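Local atomic coordinates of uncharacterized HTH-type transcriptional regulator HI_0893 (Haemophilus influenzae, PDB entry 3QKX), a protein that probably binds DNA at cis-regulatory sites as a TetR-family transcriptional regulator. Residues A[93-96]-A[101-104]; A[27-32]-A[54-59]. One frame throughout, in Å; residues are numbered along the deposited sequence. Where two conformers were deposited one is given.

Contact 1 of 2, residues A[93-96]-A[101-104]; sequences WYFL and TILS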
ATOM      1  N   TRP A  93      -2.646  13.794   2.941  1.00 54.26           N
ATOM      2  CA  TRP A  93      -4.073  13.447   2.923  1.00 55.39           C
ATOM      3  C   TRP A  93      -4.824  14.265   1.904  1.00 58.66           C
ATOM      4  O   TRP A  93      -5.506  13.712   1.034  1.00 59.95           O
ATOM      5  CB  TRP A  93      -4.686  13.653   4.314  1.00 55.76           C
ATOM      6  CG  TRP A  93      -6.159  13.531   4.348  1.00 57.83           C
ATOM      7  CD1 TRP A  93      -7.074  14.551   4.413  1.00 60.87           C
ATOM      8  CD2 TRP A  93      -6.915  12.327   4.290  1.00 57.53           C
ATOM      9  NE1 TRP A  93      -8.342  14.049   4.406  1.00 61.00           N
ATOM     10  CE2 TRP A  93      -8.276  12.684   4.332  1.00 59.64           C
ATOM     11  CE3 TRP A  93      -6.580  10.986   4.211  1.00 55.29           C
ATOM     12  CZ2 TRP A  93      -9.286  11.750   4.290  1.00 61.36           C
ATOM     13  CZ3 TRP A  93      -7.608  10.051   4.165  1.00 57.03           C
ATOM     14  CH2 TRP A  93      -8.931  10.441   4.208  1.00 58.78           C
ATOM     15  N   TYR A  94      -4.684  15.582   1.996  1.00 60.64           N
ATOM     16  CA  TYR A  94      -5.368  16.477   1.077  1.00 64.41           C
ATOM     17  C   TYR A  94      -4.802  16.410  -0.324  1.00 65.25           C
ATOM     18  O   TYR A  94      -5.517  16.705  -1.260  1.00 68.72           O
ATOM     19  CB  TYR A  94      -5.339  17.925   1.582  1.00 67.14           C
ATOM     20  CG  TYR A  94      -6.180  18.123   2.816  1.00 68.65           C
ATOM     21  CD1 TYR A  94      -7.564  17.931   2.782  1.00 70.89           C
ATOM     22  CD2 TYR A  94      -5.599  18.510   4.017  1.00 68.71           C
ATOM     23  CE1 TYR A  94      -8.340  18.103   3.919  1.00 73.37           C
ATOM     24  CE2 TYR A  94      -6.353  18.673   5.156  1.00 70.97           C
ATOM     25  CZ  TYR A  94      -7.720  18.467   5.112  1.00 73.80           C
ATOM     26  OH  TYR A  94      -8.445  18.641   6.265  1.00 76.63           O
ATOM     27  N   PHE A  95      -3.525  16.054  -0.477  1.00 63.39           N
ATOM     28  CA  PHE A  95      -2.940  15.933  -1.813  1.00 64.71           C
ATOM     29  C   PHE A  95      -3.561  14.777  -2.574  1.00 64.65           C
ATOM     30  O   PHE A  95      -3.897  14.931  -3.768  1.00 68.07           O
ATOM     31  CB  PHE A  95      -1.435  15.746  -1.754  1.00 63.13           C
ATOM     32  CG  PHE A  95      -0.814  15.436  -3.083  1.00 66.09           C
ATOM     33  CD1 PHE A  95      -0.587  16.438  -4.002  1.00 71.08           C
ATOM     34  CD2 PHE A  95      -0.435  14.138  -3.410  1.00 67.89           C
ATOM     35  CE1 PHE A  95      -0.007  16.163  -5.221  1.00 73.01           C
ATOM     36  CE2 PHE A  95       0.151  13.863  -4.639  1.00 68.93           C
ATOM     37  CZ  PHE A  95       0.362  14.876  -5.534  1.00 71.66           C
ATOM     38  N   LEU A  96      -3.699  13.631  -1.897  1.00 61.17           N
ATOM     39  CA  LEU A  96      -4.257  12.432  -2.512  1.00 61.17           C
ATOM     40  C   LEU A  96      -5.742  12.546  -2.704  1.00 64.55           C
ATOM     41  O   LEU A  96      -6.252  12.067  -3.708  1.00 66.08           O
ATOM     42  CB  LEU A  96      -3.946  11.186  -1.697  1.00 57.70           C
ATOM     43  CG  LEU A  96      -2.461  10.790  -1.671  1.00 54.90           C
ATOM     44  CD1 LEU A  96      -2.187   9.734  -0.612  1.00 50.75           C
ATOM     45  CD2 LEU A  96      -1.994  10.303  -3.043  1.00 53.35           C
ATOM     46  N   THR A 101      -6.441  10.399  -9.250  1.00 77.66           N
ATOM     47  CA  THR A 101      -5.693   9.760 -10.331  1.00 78.88           C
ATOM     48  C   THR A 101      -4.265   9.386  -9.875  1.00 76.48           C
ATOM     49  O   THR A 101      -3.776   8.298 -10.172  1.00 76.53           O
ATOM     50  CB  THR A 101      -5.682  10.673 -11.598  1.00 83.79           C
ATOM     51  OG1 THR A 101      -5.175   9.944 -12.723  1.00 86.22           O
ATOM     52  CG2 THR A 101      -4.849  11.986 -11.356  1.00 82.70           C
ATOM     53  N   ILE A 102      -3.650  10.235  -9.062  1.00 74.92           N
ATOM     54  CA  ILE A 102      -2.361   9.912  -8.476  1.00 72.87           C
ATOM     55  C   ILE A 102      -2.526   8.769  -7.475  1.00 70.43           C
ATOM     56  O   ILE A 102      -1.711   7.845  -7.429  1.00 70.22           O
ATOM     57  CB  ILE A 102      -1.718  11.148  -7.770  1.00 72.13           C
ATOM     58  CG1 ILE A 102      -1.432  12.271  -8.771  1.00 75.50           C
ATOM     59  CG2 ILE A 102      -0.444  10.764  -7.043  1.00 68.28           C
ATOM     60  CD1 ILE A 102      -0.326  11.969  -9.722  1.00 78.83           C
ATOM     61  N   LEU A 103      -3.591   8.828  -6.685  1.00 69.71           N
ATOM     62  CA  LEU A 103      -3.891   7.772  -5.711  1.00 67.50           C
ATOM     63  C   LEU A 103      -4.040   6.383  -6.382  1.00 68.86           C
ATOM     64  O   LEU A 103      -3.479   5.414  -5.887  1.00 67.80           O
ATOM     65  CB  LEU A 103      -5.140   8.142  -4.882  1.00 66.63           C
ATOM     66  CG  LEU A 103      -5.628   7.150  -3.840  1.00 64.79           C
ATOM     67  CD1 LEU A 103      -4.628   7.056  -2.699  1.00 60.25           C
ATOM     68  CD2 LEU A 103      -7.024   7.557  -3.357  1.00 65.68           C
ATOM     69  N   SER A 104      -4.764   6.300  -7.499  1.00 72.10           N
ATOM     70  CA  SER A 104      -4.883   5.033  -8.239  1.00 74.61           C
ATOM     71  C   SER A 104      -3.535   4.497  -8.677  1.00 75.22           C
ATOM     72  O   SER A 104      -3.270   3.312  -8.567  1.00 76.00           O
ATOM     73  CB  SER A 104      -5.736   5.193  -9.494  1.00 78.67           C
ATOM     74  OG  SER A 104      -7.040   5.620  -9.192  1.00 81.50           O
TER
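Leu96 and Leu103 form the buried, more extensively packed part of this junction of two consecutive helices, their side chains meeting at about a right angle. The CD1 methyls of Leu96 and Leu103 lie 4.2 Å apart, while CD2 of Leu96 drops onto the backbone of the facing helix, 4.1 Å from CA of Leu103. The alpha carbons of Leu96 and Leu103 are 5.7 Å apart, a close approach that follows from the short turn linking the helices. Ala160 on helix 154-165 and Leu106, about a turn beyond Leu103 on helix 100-109, also pack against Leu96.

The other half lies toward solvent. Phe95, partly exposed, starts to one side, but its CG stands anti to the backbone N (chi1 172°), which swings the ring end inward until CE2 reaches CG2 of Ile102 at 4.0 Å. The methyl approaches the ring at a slant. Ile102 also touches Asp18 of helix 6-23.

Within the C-terminal domain, the pairing joins the end of helix 81-98 to the start of helix 100-109. In the linking turn Asn99 ND2 bonds Phe95 O, but all side-chain contacts between the two segments are apolar, which implies an interface resting on fit and hydrophobic burial.

Contact 2 of 2, residues A[27-32]-A[54-59]; sequences NQLSML and ELLEQF. With SO4 (sulfate ion), chain E.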
ATOM      1  N   ASN A  27       0.608  -1.277 -18.589  1.00129.26           N
ATOM      2  CA  ASN A  27       0.992  -2.206 -19.684  0.50134.79           C
ATOM      3  C   ASN A  27       0.491  -1.756 -21.034  1.00132.59           C
ATOM      4  O   ASN A  27       1.176  -1.915 -22.049  1.00133.62           O
ATOM      5  CB  ASN A  27       0.451  -3.634 -19.429  0.50145.17           C
ATOM      6  CG  ASN A  27       0.222  -4.425 -20.736  0.50151.21           C
ATOM      7  OD1 ASN A  27      -0.911  -4.555 -21.210  0.50153.22           O
ATOM      8  ND2 ASN A  27       1.306  -4.894 -21.342  0.50152.92           N
ATOM      9  N   GLN A  28      -0.729  -1.204 -21.049  1.00130.66           N
ATOM     10  CA  GLN A  28      -1.388  -0.781 -22.298  0.50129.83           C
ATOM     11  C   GLN A  28      -0.893   0.588 -22.831  1.00121.06           C
ATOM     12  O   GLN A  28      -1.329   1.037 -23.913  1.00120.15           O
ATOM     13  CB  GLN A  28      -2.922  -0.771 -22.121  0.50133.37           C
ATOM     14  CG  GLN A  28      -3.563  -2.169 -22.136  0.50143.50           C
ATOM     15  CD  GLN A  28      -3.745  -2.713 -23.541  0.50147.37           C
ATOM     16  N   LEU A  29       0.018   1.252 -22.097  1.00115.05           N
ATOM     17  CA  LEU A  29       0.614   2.510 -22.573  1.00108.02           C
ATOM     18  C   LEU A  29       1.446   2.316 -23.833  1.00108.08           C
ATOM     19  O   LEU A  29       2.194   1.344 -23.963  1.00113.04           O
ATOM     20  CB  LEU A  29       1.527   3.154 -21.512  1.00103.44           C
ATOM     21  CG  LEU A  29       0.923   3.776 -20.251  1.00101.93           C
ATOM     22  CD1 LEU A  29       2.025   4.443 -19.413  1.00 97.72           C
ATOM     23  CD2 LEU A  29      -0.159   4.777 -20.611  1.00 99.82           C
ATOM     24  N   SER A  30       1.303   3.258 -24.752  1.00103.49           N
ATOM     25  CA  SER A  30       2.181   3.369 -25.889  1.00102.04           C
ATOM     26  C   SER A  30       2.245   4.840 -26.231  1.00 95.33           C
ATOM     27  O   SER A  30       1.417   5.619 -25.773  1.00 92.97           O
ATOM     28  CB  SER A  30       1.649   2.556 -27.064  1.00107.22           C
ATOM     29  OG  SER A  30       0.759   3.321 -27.854  1.00105.25           O
HETATM   30  N   MSE A  31       3.224   5.215 -27.033  1.00 93.08           N
HETATM   31  CA  MSE A  31       3.511   6.618 -27.265  1.00 87.62           C
HETATM   32  C   MSE A  31       2.361   7.299 -28.035  1.00 87.34           C
HETATM   33  O   MSE A  31       2.009   8.441 -27.730  1.00 84.53           O
HETATM   34  CB  MSE A  31       4.841   6.766 -28.009  1.00 86.67           C
HETATM   35  CG  MSE A  31       6.049   6.197 -27.247  1.00 88.23           C
HETATM   36 SE   MSE A  31       6.634   7.360 -25.845  0.75 82.32          SE
HETATM   37  CE  MSE A  31       7.844   8.508 -26.860  1.00 76.09           C
ATOM     38  N   LEU A  32       1.768   6.587 -29.002  1.00 91.72           N
ATOM     39  CA  LEU A  32       0.638   7.119 -29.798  1.00 92.79           C
ATOM     40  C   LEU A  32      -0.552   7.454 -28.909  1.00 92.81           C
ATOM     41  O   LEU A  32      -1.212   8.480 -29.072  1.00 91.28           O
ATOM     42  CB  LEU A  32       0.197   6.102 -30.868  1.00 98.67           C
ATOM     43  N   GLU A  54      12.276   5.654 -21.673  1.00103.65           N
ATOM     44  CA  GLU A  54      12.838   6.946 -21.239  1.00100.04           C
ATOM     45  C   GLU A  54      11.737   7.876 -20.708  1.00 93.06           C
ATOM     46  O   GLU A  54      11.966   8.619 -19.748  1.00 91.14           O
ATOM     47  CB  GLU A  54      13.635   7.633 -22.373  1.00100.33           C
ATOM     48  CG  GLU A  54      14.753   8.571 -21.881  1.00101.42           C
ATOM     49  N   LEU A  55      10.547   7.806 -21.317  1.00 89.87           N
ATOM     50  CA  LEU A  55       9.357   8.505 -20.816  1.00 84.66           C
ATOM     51  C   LEU A  55       9.044   8.114 -19.383  1.00 84.84           C
ATOM     52  O   LEU A  55       9.001   8.965 -18.505  1.00 82.05           O
ATOM     53  CB  LEU A  55       8.132   8.222 -21.705  1.00 83.99           C
ATOM     54  CG  LEU A  55       6.912   9.141 -21.530  1.00 79.61           C
ATOM     55  CD1 LEU A  55       6.105   9.245 -22.844  1.00 79.49           C
ATOM     56  CD2 LEU A  55       6.022   8.681 -20.408  1.00 79.30           C
ATOM     57  N   LEU A  56       8.837   6.829 -19.144  1.00 88.84           N
ATOM     58  CA  LEU A  56       8.457   6.361 -17.808  1.00 89.84           C
ATOM     59  C   LEU A  56       9.554   6.580 -16.736  1.00 90.73           C
ATOM     60  O   LEU A  56       9.228   6.768 -15.568  1.00 88.86           O
ATOM     61  CB  LEU A  56       8.027   4.895 -17.854  1.00 95.36           C
ATOM     62  CG  LEU A  56       6.790   4.538 -18.704  1.00 95.84           C
ATOM     63  CD1 LEU A  56       6.454   3.054 -18.507  1.00102.78           C
ATOM     64  CD2 LEU A  56       5.581   5.389 -18.390  1.00 91.15           C
ATOM     65  N   GLU A  57      10.830   6.593 -17.143  1.00 93.85           N
ATOM     66  CA  GLU A  57      11.935   6.984 -16.245  1.00 95.96           C
ATOM     67  C   GLU A  57      11.761   8.407 -15.732  1.00 90.49           C
ATOM     68  O   GLU A  57      11.743   8.633 -14.523  1.00 90.54           O
ATOM     69  CB  GLU A  57      13.312   6.868 -16.933  1.00100.85           C
ATOM     70  CG  GLU A  57      13.811   5.434 -17.168  1.00109.67           C
ATOM     71  CD  GLU A  57      15.340   5.303 -17.120  1.00117.95           C
ATOM     72  OE1 GLU A  57      15.927   5.468 -16.025  1.00120.79           O
ATOM     73  OE2 GLU A  57      15.948   5.003 -18.172  1.00122.38           O
ATOM     74  N   GLN A  58      11.644   9.359 -16.653  1.00 87.11           N
ATOM     75  CA  GLN A  58      11.489  10.778 -16.289  1.00 82.96           C
ATOM     76  C   GLN A  58      10.191  11.021 -15.509  1.00 79.14           C
ATOM     77  O   GLN A  58      10.167  11.841 -14.583  1.00 77.96           O
ATOM     78  CB  GLN A  58      11.551  11.683 -17.531  1.00 80.72           C
ATOM     79  CG  GLN A  58      12.958  11.815 -18.137  1.00 85.95           C
ATOM     80  CD  GLN A  58      13.011  12.772 -19.342  1.00 86.91           C
ATOM     81  OE1 GLN A  58      12.368  13.835 -19.348  1.00 83.58           O
ATOM     82  NE2 GLN A  58      13.789  12.397 -20.364  1.00 90.92           N
ATOM     83  N   PHE A  59       9.132  10.297 -15.878  1.00 77.94           N
ATOM     84  CA  PHE A  59       7.864  10.349 -15.172  1.00 75.33           C
ATOM     85  C   PHE A  59       8.028   9.948 -13.711  1.00 77.28           C
ATOM     86  O   PHE A  59       7.517  10.628 -12.824  1.00 74.85           O
ATOM     87  CB  PHE A  59       6.858   9.430 -15.858  1.00 76.36           C
ATOM     88  CG  PHE A  59       5.520   9.345 -15.163  1.00 74.25           C
ATOM     89  CD1 PHE A  59       4.582  10.355 -15.302  1.00 70.43           C
ATOM     90  CD2 PHE A  59       5.189   8.240 -14.408  1.00 77.64           C
ATOM     91  CE1 PHE A  59       3.331  10.264 -14.698  1.00 70.34           C
ATOM     92  CE2 PHE A  59       3.949   8.148 -13.788  1.00 78.04           C
ATOM     93  CZ  PHE A  59       3.017   9.167 -13.941  1.00 74.59           C
TER
HETATM   94  S   SO4 E 207       5.463   1.791 -27.725  0.50 71.06           S
HETATM   95  O1  SO4 E 207       6.763   2.295 -27.249  0.50 68.86           O
HETATM   96  O2  SO4 E 207       4.687   1.267 -26.608  0.50 68.63           O
HETATM   97  O3  SO4 E 207       5.650   0.713 -28.701  0.50 69.01           O
HETATM   98  O4  SO4 E 207       4.744   2.899 -28.360  0.50 70.44           O
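Met31 is engaged at both ends: its backbone N holds a sulfate ion, and its selenium, present because the residue is selenomethionine, meets Leu55 of the facing helix. The N-H of Met31 points almost straight at sulfate O4, with an N to O4 distance of 3.1 Å and an angle of 173° at the hydrogen. Ser30, in the N-cap position, packs its CB 3.3 Å from sulfate O2. The anion, probably from the crystallisation liquor, thus sits at the start of helix 31-38, where the helix dipole would be expected to favour negative charge.

On the inner side the contact is wholly apolar. The Met31 chain is bent at chi2 (-77°) and chi3 (-87°), a fold that brings SE to within 3.6 Å of CD1 of Leu55; the two side chains reach toward each other tip to tip. Leu29, in the loop just before the helix, points at helix 52-72 and crosses Leu56 at a slant, with 3.8 Å between Leu29 CD1 and Leu56 CD2. Leu34 links the two pairs by touching both Leu29 and Leu55, and Ile45 of helix 42-48 packs on Met31 and Leu55.

The first helix of the predicted helix-turn-helix motif is thereby seated against the long helix that follows the motif. The sulfate at its N-terminus may mimic a DNA backbone phosphate, although this structure contains no DNA. The arrangement is that of the small helical DNA-binding domain of the TetR family.

How the contacts relate
Two small apolar interfaces illustrate how a TetR-family chain is divided into parts. Contact 2 comes first in sequence and lies within the N-terminal DNA-binding region, joining helix 31-38 and its leading loop to helix 52-72; contact 1 opens later, in the C-terminal domain, between helices 81-98 and 100-109. Their centres are 21 Å apart and their nearest atoms about 6 Å, without touching. Helices 52-72 and 81-98 follow each other in the chain, carrying it from one region to the other. Helix 6-23 touches residues of both contacts, Ile102 in contact 1 and Leu55 in contact 2, so the N-terminal region also packs directly against the C-terminal domain.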